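Local coordinates for peptidoglycan-N-acetylglucosamine deacetylase BC_1974 (Bacillus cereus, PDB 5N1P), which removes acetyl groups from N-acetylglucosamine residues of peptidoglycan by zinc-dependent hydrolysis, releasing acetate, at residues Y5-D10 / L95-Y100; K155-I160 / S194-N199; N21-H26 / E52-G57. All coordinates share one frame; numbering follows the deposited sequence.

Contact 1 (Y5-D10 / L95-Y100). With ZN (zinc ion), chain F; 8GK (~{N}-oxidanylnaphthalene-1-carboxamide), chain E.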
loop_
_atom_site.group_PDB
_atom_site.type_symbol
_atom_site.label_atom_id
_atom_site.label_comp_id
_atom_site.label_asym_id
_atom_site.label_seq_id
_atom_site.Cartn_x
_atom_site.Cartn_y
_atom_site.Cartn_z
ATOM N N TYR A 5 -8.652 -2.523 4.582
ATOM C CA TYR A 5 -7.411 -1.768 4.506
ATOM C C TYR A 5 -7.082 -1.438 3.062
ATOM O O TYR A 5 -6.543 -2.276 2.327
ATOM C CB TYR A 5 -6.259 -2.554 5.134
ATOM C CG TYR A 5 -6.438 -2.838 6.604
ATOM C CD1 TYR A 5 -5.883 -1.996 7.563
ATOM C CD2 TYR A 5 -7.160 -3.952 7.037
ATOM C CE1 TYR A 5 -6.050 -2.249 8.910
ATOM C CE2 TYR A 5 -7.327 -4.214 8.383
ATOM C CZ TYR A 5 -6.763 -3.357 9.314
ATOM O OH TYR A 5 -6.925 -3.605 10.655
ATOM N N LEU A 6 -7.447 -0.237 2.639
ATOM C CA LEU A 6 -7.073 0.224 1.316
ATOM C C LEU A 6 -5.589 0.509 1.332
ATOM O O LEU A 6 -5.110 1.225 2.213
ATOM C CB LEU A 6 -7.832 1.485 0.926
ATOM C CG LEU A 6 -9.271 1.370 0.452
ATOM C CD1 LEU A 6 -9.853 2.749 0.231
ATOM C CD2 LEU A 6 -9.323 0.545 -0.833
ATOM N N THR A 7 -4.858 -0.037 0.374
ATOM C CA THR A 7 -3.421 0.249 0.292
ATOM C C THR A 7 -3.060 0.738 -1.106
ATOM O O THR A 7 -3.574 0.236 -2.115
ATOM C CB THR A 7 -2.534 -0.979 0.662
ATOM O OG1 THR A 7 -2.607 -1.992 -0.363
ATOM C CG2 THR A 7 -2.960 -1.572 2.014
ATOM N N PHE A 8 -2.184 1.735 -1.158
ATOM C CA PHE A 8 -1.843 2.384 -2.417
ATOM C C PHE A 8 -0.345 2.360 -2.602
ATOM O O PHE A 8 0.382 2.924 -1.794
ATOM C CB PHE A 8 -2.344 3.828 -2.443
ATOM C CG PHE A 8 -3.826 3.947 -2.308
ATOM C CD1 PHE A 8 -4.636 3.797 -3.418
ATOM C CD2 PHE A 8 -4.410 4.164 -1.064
ATOM C CE1 PHE A 8 -6.028 3.885 -3.306
ATOM C CE2 PHE A 8 -5.799 4.256 -0.940
ATOM C CZ PHE A 8 -6.606 4.106 -2.065
ATOM N N ASP A 9 0.095 1.723 -3.678
ATOM C CA ASP A 9 1.513 1.537 -3.993
ATOM C C ASP A 9 2.034 2.494 -5.066
ATOM O O ASP A 9 1.277 2.944 -5.932
ATOM C CB ASP A 9 1.771 0.118 -4.518
ATOM C CG ASP A 9 1.687 -0.956 -3.449
ATOM O OD1 ASP A 9 1.397 -0.640 -2.286
ATOM O OD2 ASP A 9 1.908 -2.150 -3.805
ATOM N N ASP A 10 3.343 2.749 -4.999
ATOM C CA ASP A 10 4.184 3.296 -6.078
ATOM C C ASP A 10 4.255 4.823 -6.068
ATOM O O ASP A 10 4.954 5.408 -6.898
ATOM C CB ASP A 10 3.755 2.839 -7.488
ATOM C CG ASP A 10 3.823 1.320 -7.698
ATOM O OD1 ASP A 10 4.426 0.590 -6.890
ATOM O OD2 ASP A 10 3.280 0.848 -8.723
ATOM N N LEU A 95 6.571 -0.970 8.382
ATOM C CA LEU A 95 5.896 -1.845 7.419
ATOM C C LEU A 95 6.377 -1.623 5.993
ATOM O O LEU A 95 6.446 -0.493 5.504
ATOM C CB LEU A 95 4.379 -1.648 7.496
ATOM C CG LEU A 95 3.551 -2.641 6.671
ATOM C CD1 LEU A 95 3.722 -4.072 7.200
ATOM C CD2 LEU A 95 2.090 -2.197 6.692
ATOM N N THR A 96 6.709 -2.722 5.325
ATOM C CA THR A 96 7.118 -2.709 3.936
ATOM C C THR A 96 6.111 -3.503 3.100
ATOM O O THR A 96 5.458 -4.415 3.596
ATOM C CB THR A 96 8.522 -3.324 3.741
ATOM O OG1 THR A 96 8.459 -4.747 3.957
ATOM C CG2 THR A 96 9.498 -2.718 4.727
ATOM N N ARG A 97 5.992 -3.109 1.844
ATOM C CA ARG A 97 5.191 -3.831 0.845
ATOM C C ARG A 97 6.152 -4.242 -0.267
ATOM O O ARG A 97 6.774 -3.394 -0.902
ATOM C CB ARG A 97 4.058 -2.924 0.347
ATOM C CG ARG A 97 3.478 -3.177 -1.040
ATOM C CD ARG A 97 2.521 -4.361 -1.111
ATOM N NE ARG A 97 1.440 -4.445 -0.130
ATOM C CZ ARG A 97 0.265 -3.818 -0.209
ATOM N NH1 ARG A 97 0.032 -2.934 -1.175
ATOM N NH2 ARG A 97 -0.668 -4.032 0.719
ATOM N N PRO A 98 6.322 -5.556 -0.483
ATOM C CA PRO A 98 7.309 -5.969 -1.491
ATOM C C PRO A 98 6.861 -5.659 -2.909
ATOM O O PRO A 98 5.753 -6.021 -3.300
ATOM C CB PRO A 98 7.412 -7.498 -1.315
ATOM C CG PRO A 98 6.751 -7.800 -0.009
ATOM C CD PRO A 98 5.742 -6.701 0.245
ATOM N N PRO A 99 7.726 -5.004 -3.689
ATOM C CA PRO A 99 7.427 -4.954 -5.115
ATOM C C PRO A 99 7.237 -6.372 -5.673
ATOM O O PRO A 99 8.025 -7.262 -5.366
ATOM C CB PRO A 99 8.663 -4.279 -5.698
ATOM C CG PRO A 99 9.142 -3.379 -4.596
ATOM C CD PRO A 99 8.876 -4.156 -3.328
ATOM N N TYR A 100 6.185 -6.561 -6.464
ATOM C CA TYR A 100 5.830 -7.851 -7.073
ATOM C C TYR A 100 5.353 -8.880 -6.046
ATOM O O TYR A 100 5.146 -10.054 -6.382
ATOM C CB TYR A 100 6.998 -8.416 -7.904
ATOM C CG TYR A 100 7.545 -7.372 -8.843
ATOM C CD1 TYR A 100 6.831 -6.979 -9.979
ATOM C CD2 TYR A 100 8.741 -6.735 -8.572
ATOM C CE1 TYR A 100 7.322 -5.991 -10.823
ATOM C CE2 TYR A 100 9.231 -5.750 -9.404
ATOM C CZ TYR A 100 8.517 -5.381 -10.523
ATOM O OH TYR A 100 9.015 -4.382 -11.335
HETATM ZN ZN ZN F . 4.813 -1.528 -6.960
HETATM C C1 8GK E . 3.493 -4.249 -6.930
HETATM C C2 8GK E . 3.175 -5.490 -7.697
HETATM C C3 8GK E . 3.496 -5.528 -9.046
HETATM C C4 8GK E . 3.231 -6.676 -9.785
HETATM C C5 8GK E . 2.655 -7.790 -9.173
HETATM C C6 8GK E . 2.337 -7.750 -7.820
HETATM C C7 8GK E . 2.603 -6.597 -7.082
HETATM C C8 8GK E . 3.551 -6.697 -11.135
HETATM C C9 8GK E . 4.126 -5.588 -11.751
HETATM C C10 8GK E . 4.387 -4.440 -11.011
HETATM C C11 8GK E . 4.072 -4.418 -9.658
HETATM O O12 8GK E . 4.669 -3.995 -6.767
HETATM N N13 8GK E . 2.538 -3.438 -6.476
HETATM O O14 8GK E . 2.831 -2.076 -6.436
HETATM O O HOH W 1 3.802 -1.556 -9.021
#
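R97, just past the short strand 95-96, reaches across to T7 and D9 on strand 2-9 and carries nearly all of the contact between the two segments. Its CG lies anti to the backbone N (chi1 155°), and further bends at chi2 and chi3 fold the chain so that the guanidinium meets T7 end-on. Both terminal nitrogens converge on one acceptor: NH1 is 2.9 Å and NH2 3.0 Å from T7 OG1, which sits in the guanidinium plane. Threonine suits this place because its hydroxyl takes both N-H groups and still gives its own proton to the carbonyl O of I160. The same NH1 forms a salt bridge with D9 OD1 at 2.9 Å, bent (122°) and weak as a hydrogen bond, as is the longer one from NH1 to D9 OD2. With NE donating to W122 O, three partners fix the rotation of the buried group. The carbonyl O of R97 holds ND1 of the zinc ligand H59, a second-shell support for the metal. P99 CA lies beside the hydroxamate O12, and P99 O is tied to Y69 OH. At Y100 the backbone N donates to 8GK O12 over 3.0 Å in an almost straight bond (168°), while the ring meets the naphthalene obliquely, CE1 lying 3.3 Å from 8GK C10. On the facing segment, D10 OD1 binds zinc at 2.1 Å, and D9, inferred to be the proton acceptor, has OD2 2.8 Å from 8GK O14. Hydroxamate and water fill the remaining zinc positions around the Asp-His-His triad completed by H59 and H63, the metal site of CE4 polysaccharide deacetylases; the N-H of Y100 is placed as expected for an oxyanion-binding group.

Contact 2 (K155-I160 / S194-N199)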
loop_
_atom_site.group_PDB
_atom_site.type_symbol
_atom_site.label_atom_id
_atom_site.label_comp_id
_atom_site.label_asym_id
_atom_site.label_seq_id
_atom_site.Cartn_x
_atom_site.Cartn_y
_atom_site.Cartn_z
ATOM N N LYS A 155 -14.022 -11.603 3.674
ATOM C CA LYS A 155 -13.428 -11.850 4.992
ATOM C C LYS A 155 -13.563 -10.647 5.928
ATOM O O LYS A 155 -13.727 -9.516 5.463
ATOM C CB LYS A 155 -11.945 -12.214 4.842
ATOM C CG LYS A 155 -11.646 -13.233 3.763
ATOM C CD LYS A 155 -10.155 -13.274 3.467
ATOM C CE LYS A 155 -9.906 -13.781 2.060
ATOM N NZ LYS A 155 -10.736 -13.032 1.074
ATOM N N PRO A 156 -13.485 -10.888 7.253
ATOM C CA PRO A 156 -13.543 -9.814 8.253
ATOM C C PRO A 156 -12.461 -8.757 8.040
ATOM O O PRO A 156 -12.723 -7.575 8.243
ATOM C CB PRO A 156 -13.320 -10.553 9.575
ATOM C CG PRO A 156 -13.795 -11.927 9.314
ATOM C CD PRO A 156 -13.432 -12.217 7.891
ATOM N N GLN A 157 -11.265 -9.195 7.655
ATOM C CA GLN A 157 -10.181 -8.284 7.291
ATOM C C GLN A 157 -9.796 -8.484 5.836
ATOM O O GLN A 157 -9.532 -9.607 5.407
ATOM C CB GLN A 157 -8.956 -8.498 8.177
ATOM C CG GLN A 157 -9.190 -8.245 9.645
ATOM C CD GLN A 157 -8.710 -9.395 10.496
ATOM O OE1 GLN A 157 -9.335 -10.458 10.526
ATOM N NE2 GLN A 157 -7.591 -9.198 11.185
ATOM N N GLU A 158 -9.783 -7.398 5.071
ATOM C CA GLU A 158 -9.328 -7.452 3.692
ATOM C C GLU A 158 -8.298 -6.365 3.458
ATOM O O GLU A 158 -8.473 -5.230 3.906
ATOM C CB GLU A 158 -10.488 -7.279 2.716
ATOM C CG GLU A 158 -11.549 -8.380 2.788
ATOM C CD GLU A 158 -11.177 -9.630 2.000
ATOM O OE1 GLU A 158 -10.027 -9.741 1.528
ATOM O OE2 GLU A 158 -12.046 -10.518 1.850
ATOM N N VAL A 159 -7.217 -6.715 2.770
ATOM C CA VAL A 159 -6.172 -5.753 2.423
ATOM C C VAL A 159 -6.171 -5.596 0.918
ATOM O O VAL A 159 -5.939 -6.557 0.192
ATOM C CB VAL A 159 -4.792 -6.210 2.917
ATOM C CG1 VAL A 159 -3.701 -5.225 2.484
ATOM C CG2 VAL A 159 -4.822 -6.387 4.431
ATOM N N ILE A 160 -6.471 -4.391 0.451
ATOM C CA ILE A 160 -6.753 -4.170 -0.960
ATOM C C ILE A 160 -5.593 -3.479 -1.676
ATOM O O ILE A 160 -5.170 -2.393 -1.272
ATOM C CB ILE A 160 -8.021 -3.326 -1.126
ATOM C CG1 ILE A 160 -9.201 -4.032 -0.448
ATOM C CG2 ILE A 160 -8.288 -3.069 -2.599
ATOM C CD1 ILE A 160 -10.329 -3.097 -0.090
ATOM N N SER A 194 -0.805 -2.690 16.261
ATOM C CA SER A 194 -1.879 -3.664 16.060
ATOM C C SER A 194 -1.587 -4.578 14.880
ATOM O O SER A 194 -2.510 -5.028 14.192
ATOM C CB SER A 194 -3.219 -2.960 15.829
ATOM O OG SER A 194 -3.563 -2.146 16.935
ATOM N N HIS A 195 -0.306 -4.836 14.639
ATOM C CA HIS A 195 0.100 -5.677 13.513
ATOM C C HIS A 195 -0.545 -7.056 13.551
ATOM O O HIS A 195 -0.637 -7.671 14.606
ATOM C CB HIS A 195 1.618 -5.851 13.490
ATOM C CG HIS A 195 2.099 -6.711 12.365
ATOM N ND1 HIS A 195 2.234 -6.238 11.078
ATOM C CD2 HIS A 195 2.463 -8.017 12.329
ATOM C CE1 HIS A 195 2.653 -7.217 10.294
ATOM N NE2 HIS A 195 2.807 -8.305 11.031
ATOM N N PHE A 196 -1.001 -7.521 12.394
ATOM C CA PHE A 196 -1.326 -8.928 12.207
ATOM C C PHE A 196 -0.745 -9.333 10.861
ATOM O O PHE A 196 -0.649 -8.507 9.952
ATOM C CB PHE A 196 -2.842 -9.179 12.288
ATOM C CG PHE A 196 -3.647 -8.416 11.278
ATOM C CD1 PHE A 196 -4.069 -9.019 10.103
ATOM C CD2 PHE A 196 -3.995 -7.095 11.507
ATOM C CE1 PHE A 196 -4.821 -8.307 9.176
ATOM C CE2 PHE A 196 -4.736 -6.379 10.581
ATOM C CZ PHE A 196 -5.151 -6.988 9.416
ATOM N N PRO A 197 -0.312 -10.594 10.742
ATOM C CA PRO A 197 0.362 -11.015 9.511
ATOM C C PRO A 197 -0.577 -11.101 8.309
ATOM O O PRO A 197 -1.677 -11.670 8.381
ATOM C CB PRO A 197 0.914 -12.402 9.860
ATOM C CG PRO A 197 0.910 -12.465 11.356
ATOM C CD PRO A 197 -0.264 -11.632 11.783
ATOM N N VAL A 198 -0.135 -10.488 7.216
ATOM C CA VAL A 198 -0.780 -10.594 5.912
ATOM C C VAL A 198 0.326 -10.749 4.883
ATOM O O VAL A 198 0.804 -9.769 4.313
ATOM C CB VAL A 198 -1.641 -9.363 5.557
ATOM C CG1 VAL A 198 -2.363 -9.600 4.214
ATOM C CG2 VAL A 198 -2.654 -9.102 6.648
ATOM N N ASN A 199 0.759 -11.982 4.666
ATOM C CA ASN A 199 1.784 -12.198 3.649
ATOM C C ASN A 199 1.622 -13.571 3.012
ATOM O O ASN A 199 1.066 -14.494 3.615
ATOM C CB ASN A 199 3.203 -12.003 4.226
ATOM C CG ASN A 199 3.597 -13.061 5.241
ATOM O OD1 ASN A 199 3.967 -14.183 4.878
ATOM N ND2 ASN A 199 3.546 -12.703 6.520
#
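V159 and V198 mark the closest approach of two backbones that cross at a steep angle, nearly perpendicular, their CA atoms 8.0 Å apart. One is strand 157-163; the other, 194-199, is an irregular run following strand 185-187. At that spacing the segments meet through side chains alone, and alternation does the pairing: Q157 and V159 face the 194-199 segment, F196 and V198 face back, whereas E158 points away. Between the valines, CG2 of V159 touches both methyls of V198, 4.1 Å from CG1, a light apolar contact for which compact branched residues are well suited. Nearer the surface, Q157 brings NE2 over one face of the F196 ring, 3.5 Å from CE1 and offset toward the rim, the amide plane tilted 46° to the ring, so the polar group meets the pi face obliquely while the exposed glutamine keeps its access to solvent. F196 has CG tucked between its own N and carbonyl carbon (chi1 59°), which swings the ring toward the strand; S194 O lies at the ring edge, in its plane. W122 packs edge-to-face on the same phenylalanine and also donates its indole N-H to F196 O. On the far side of strand 157-163, E158 OE2 accepts from K155 N at 2.9 Å and from K155 NZ at 2.9 Å, on its anti and syn sides respectively, a salt bridge that ties down the turn entering the strand. In this way the loop that follows strand 185-187 packs by side chains against strand 157-163 of the parallel sheet, the barrel sheet of the NodB-homology fold.

Contact 3 (N21-H26 / E52-G57)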
loop_
_atom_site.group_PDB
_atom_site.type_symbol
_atom_site.label_atom_id
_atom_site.label_comp_id
_atom_site.label_asym_id
_atom_site.label_seq_id
_atom_site.Cartn_x
_atom_site.Cartn_y
_atom_site.Cartn_z
ATOM N N ASN A 21 -8.030 13.897 -0.718
ATOM C CA ASN A 21 -9.250 14.674 -0.535
ATOM C C ASN A 21 -10.472 13.764 -0.542
ATOM O O ASN A 21 -11.394 13.939 0.250
ATOM C CB ASN A 21 -9.362 15.751 -1.610
ATOM C CG ASN A 21 -8.278 16.810 -1.483
ATOM O OD1 ASN A 21 -7.731 17.025 -0.399
ATOM N ND2 ASN A 21 -7.960 17.473 -2.589
ATOM N N THR A 22 -10.457 12.764 -1.418
ATOM C CA THR A 22 -11.554 11.809 -1.496
ATOM C C THR A 22 -11.666 11.000 -0.202
ATOM O O THR A 22 -12.761 10.815 0.331
ATOM C CB THR A 22 -11.373 10.868 -2.709
ATOM O OG1 THR A 22 -11.443 11.646 -3.913
ATOM C CG2 THR A 22 -12.457 9.793 -2.736
ATOM N N LEU A 23 -10.527 10.536 0.312
ATOM C CA LEU A 23 -10.513 9.777 1.556
ATOM C C LEU A 23 -11.050 10.620 2.721
ATOM O O LEU A 23 -11.852 10.142 3.529
ATOM C CB LEU A 23 -9.096 9.279 1.856
ATOM C CG LEU A 23 -8.597 8.216 0.865
ATOM C CD1 LEU A 23 -7.105 7.963 1.041
ATOM C CD2 LEU A 23 -9.402 6.928 1.036
ATOM N N LYS A 24 -10.625 11.879 2.784
ATOM C CA LYS A 24 -11.062 12.784 3.846
ATOM C C LYS A 24 -12.565 13.051 3.787
ATOM O O LYS A 24 -13.233 13.090 4.822
ATOM C CB LYS A 24 -10.298 14.107 3.773
ATOM C CG LYS A 24 -10.639 15.074 4.902
ATOM C CD LYS A 24 -9.911 16.395 4.744
ATOM C CE LYS A 24 -8.407 16.222 4.873
ATOM N NZ LYS A 24 -7.702 17.535 4.871
ATOM N N GLN A 25 -13.091 13.223 2.577
ATOM C CA GLN A 25 -14.520 13.483 2.372
ATOM C C GLN A 25 -15.401 12.304 2.791
ATOM O O GLN A 25 -16.597 12.478 3.051
ATOM C CB GLN A 25 -14.776 13.842 0.907
ATOM C CG GLN A 25 -14.309 15.250 0.539
ATOM C CD GLN A 25 -14.135 15.451 -0.956
ATOM O OE1 GLN A 25 -14.502 14.591 -1.755
ATOM N NE2 GLN A 25 -13.576 16.594 -1.339
ATOM N N HIS A 26 -14.808 11.114 2.870
ATOM C CA HIS A 26 -15.531 9.928 3.337
ATOM C C HIS A 26 -15.019 9.448 4.696
ATOM O O HIS A 26 -15.371 8.355 5.139
ATOM C CB HIS A 26 -15.420 8.782 2.328
ATOM C CG HIS A 26 -16.071 9.062 1.009
ATOM N ND1 HIS A 26 -15.445 9.769 0.004
ATOM C CD2 HIS A 26 -17.286 8.715 0.523
ATOM C CE1 HIS A 26 -16.248 9.851 -1.040
ATOM N NE2 HIS A 26 -17.373 9.221 -0.750
ATOM N N GLU A 52 -2.775 13.284 7.851
ATOM C CA GLU A 52 -4.217 13.100 7.727
ATOM C C GLU A 52 -4.654 11.706 8.154
ATOM O O GLU A 52 -5.754 11.264 7.830
ATOM C CB GLU A 52 -4.662 13.430 6.294
ATOM C CG GLU A 52 -4.359 14.907 5.996
ATOM C CD GLU A 52 -4.842 15.401 4.647
ATOM O OE1 GLU A 52 -5.460 14.629 3.897
ATOM O OE2 GLU A 52 -4.604 16.590 4.345
ATOM N N GLY A 53 -3.791 11.034 8.911
ATOM C CA GLY A 53 -4.170 9.815 9.596
ATOM C C GLY A 53 -3.858 8.532 8.864
ATOM O O GLY A 53 -4.214 7.445 9.320
ATOM N N HIS A 54 -3.195 8.638 7.719
ATOM C CA HIS A 54 -2.895 7.446 6.948
ATOM C C HIS A 54 -1.557 6.880 7.349
ATOM O O HIS A 54 -0.700 7.590 7.863
ATOM C CB HIS A 54 -2.911 7.762 5.452
ATOM C CG HIS A 54 -4.141 8.498 5.035
ATOM N ND1 HIS A 54 -5.385 7.908 5.016
ATOM C CD2 HIS A 54 -4.319 9.788 4.670
ATOM C CE1 HIS A 54 -6.283 8.805 4.630
ATOM N NE2 HIS A 54 -5.662 9.950 4.422
ATOM N N TYR A 55 -1.381 5.591 7.114
ATOM C CA TYR A 55 -0.089 4.989 7.373
ATOM C C TYR A 55 0.825 5.143 6.158
ATOM O O TYR A 55 0.428 4.844 5.050
ATOM C CB TYR A 55 -0.233 3.507 7.721
ATOM C CG TYR A 55 1.092 2.925 8.145
ATOM C CD1 TYR A 55 1.937 2.336 7.207
ATOM C CD2 TYR A 55 1.504 2.979 9.462
ATOM C CE1 TYR A 55 3.171 1.816 7.584
ATOM C CE2 TYR A 55 2.738 2.449 9.858
ATOM C CZ TYR A 55 3.549 1.867 8.914
ATOM O OH TYR A 55 4.765 1.335 9.297
ATOM N N VAL A 56 2.046 5.611 6.397
ATOM C CA VAL A 56 3.055 5.709 5.351
ATOM C C VAL A 56 4.148 4.665 5.570
ATOM O O VAL A 56 4.842 4.682 6.583
ATOM C CB VAL A 56 3.695 7.096 5.308
ATOM C CG1 VAL A 56 4.788 7.116 4.278
ATOM C CG2 VAL A 56 2.626 8.156 5.011
ATOM N N GLY A 57 4.274 3.755 4.612
ATOM C CA GLY A 57 5.287 2.709 4.663
ATOM C C GLY A 57 6.141 2.692 3.409
ATOM O O GLY A 57 6.041 3.580 2.563
#
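The imidazole of H54 has L23 of helix 16-25 beside it, approaching obliquely: L23 CD1 is 3.8 Å from H54 CE1, and CB of the leucine is close behind at 4.0 Å from the same atom. Over one face of that ring lies the carbonyl O of E52, 3.6 Å above the plane and offset toward the rim. H54 ND1 accepts the backbone N-H of A30, which fixes the ring's rotation and satisfies a buried polar atom, while its CE1 meets the leucine. Histidine suits a place with one polar and one apolar neighbour. The second flat group, H26, is held at its edge: ND1 donates to T22 O at 2.9 Å, nearly straight (174°) and in the ring plane, a side-chain bond back to the last turns of helix 16-25. L23 packs between its helix and the sheet, also touching A28, A30 and F32. At the outer rim, K24 stretches to E52. Its chain leaves with CG anti to the backbone N and bends at chi3 (-65°), bringing NZ to 3.3 Å from E52 OE2, a weak salt bridge, and CE to 3.5 Å from OE1. The stronger partner of that carboxylate is R48, whose guanidinium also bonds to N21 OD1, so the lysine adds only a second, solvent-side charge. E52 is the first residue to leave helix 43-51; G53 follows with positive phi as the C-prime residue of a Schellman motif, with H54 N bonded to E49 O and G53 N to N50 O. This pattern, in which a capped helix turns into the next parallel strand beside an outer helix, belongs to the alpha/beta barrel of the NodB-homology deacetylases.

Contacts 1 and 2 are neighbours on the sheet, their centres 12 Å apart, because strands 2-9 and 157-163 lie side by side: Y5 N is 2.8 Å from E158 O, Y5 OH packs 3.5 Å from F196 CE2, and R97 NH2 lies 3.7 Å from V159 CG1. Contact 3 is nested in sequence inside the loop closed by contact 1, with centres 15 Å apart; L95 N and Y55 OH join them at 3.1 Å. Contacts 2 and 3 do not touch, their nearest atoms being about 8 Å apart. Only contact 1 holds zinc and inhibitor; the side chain of V159 in contact 2 stays about 11 Å from 8GK, and contact 3 lies away from the active site.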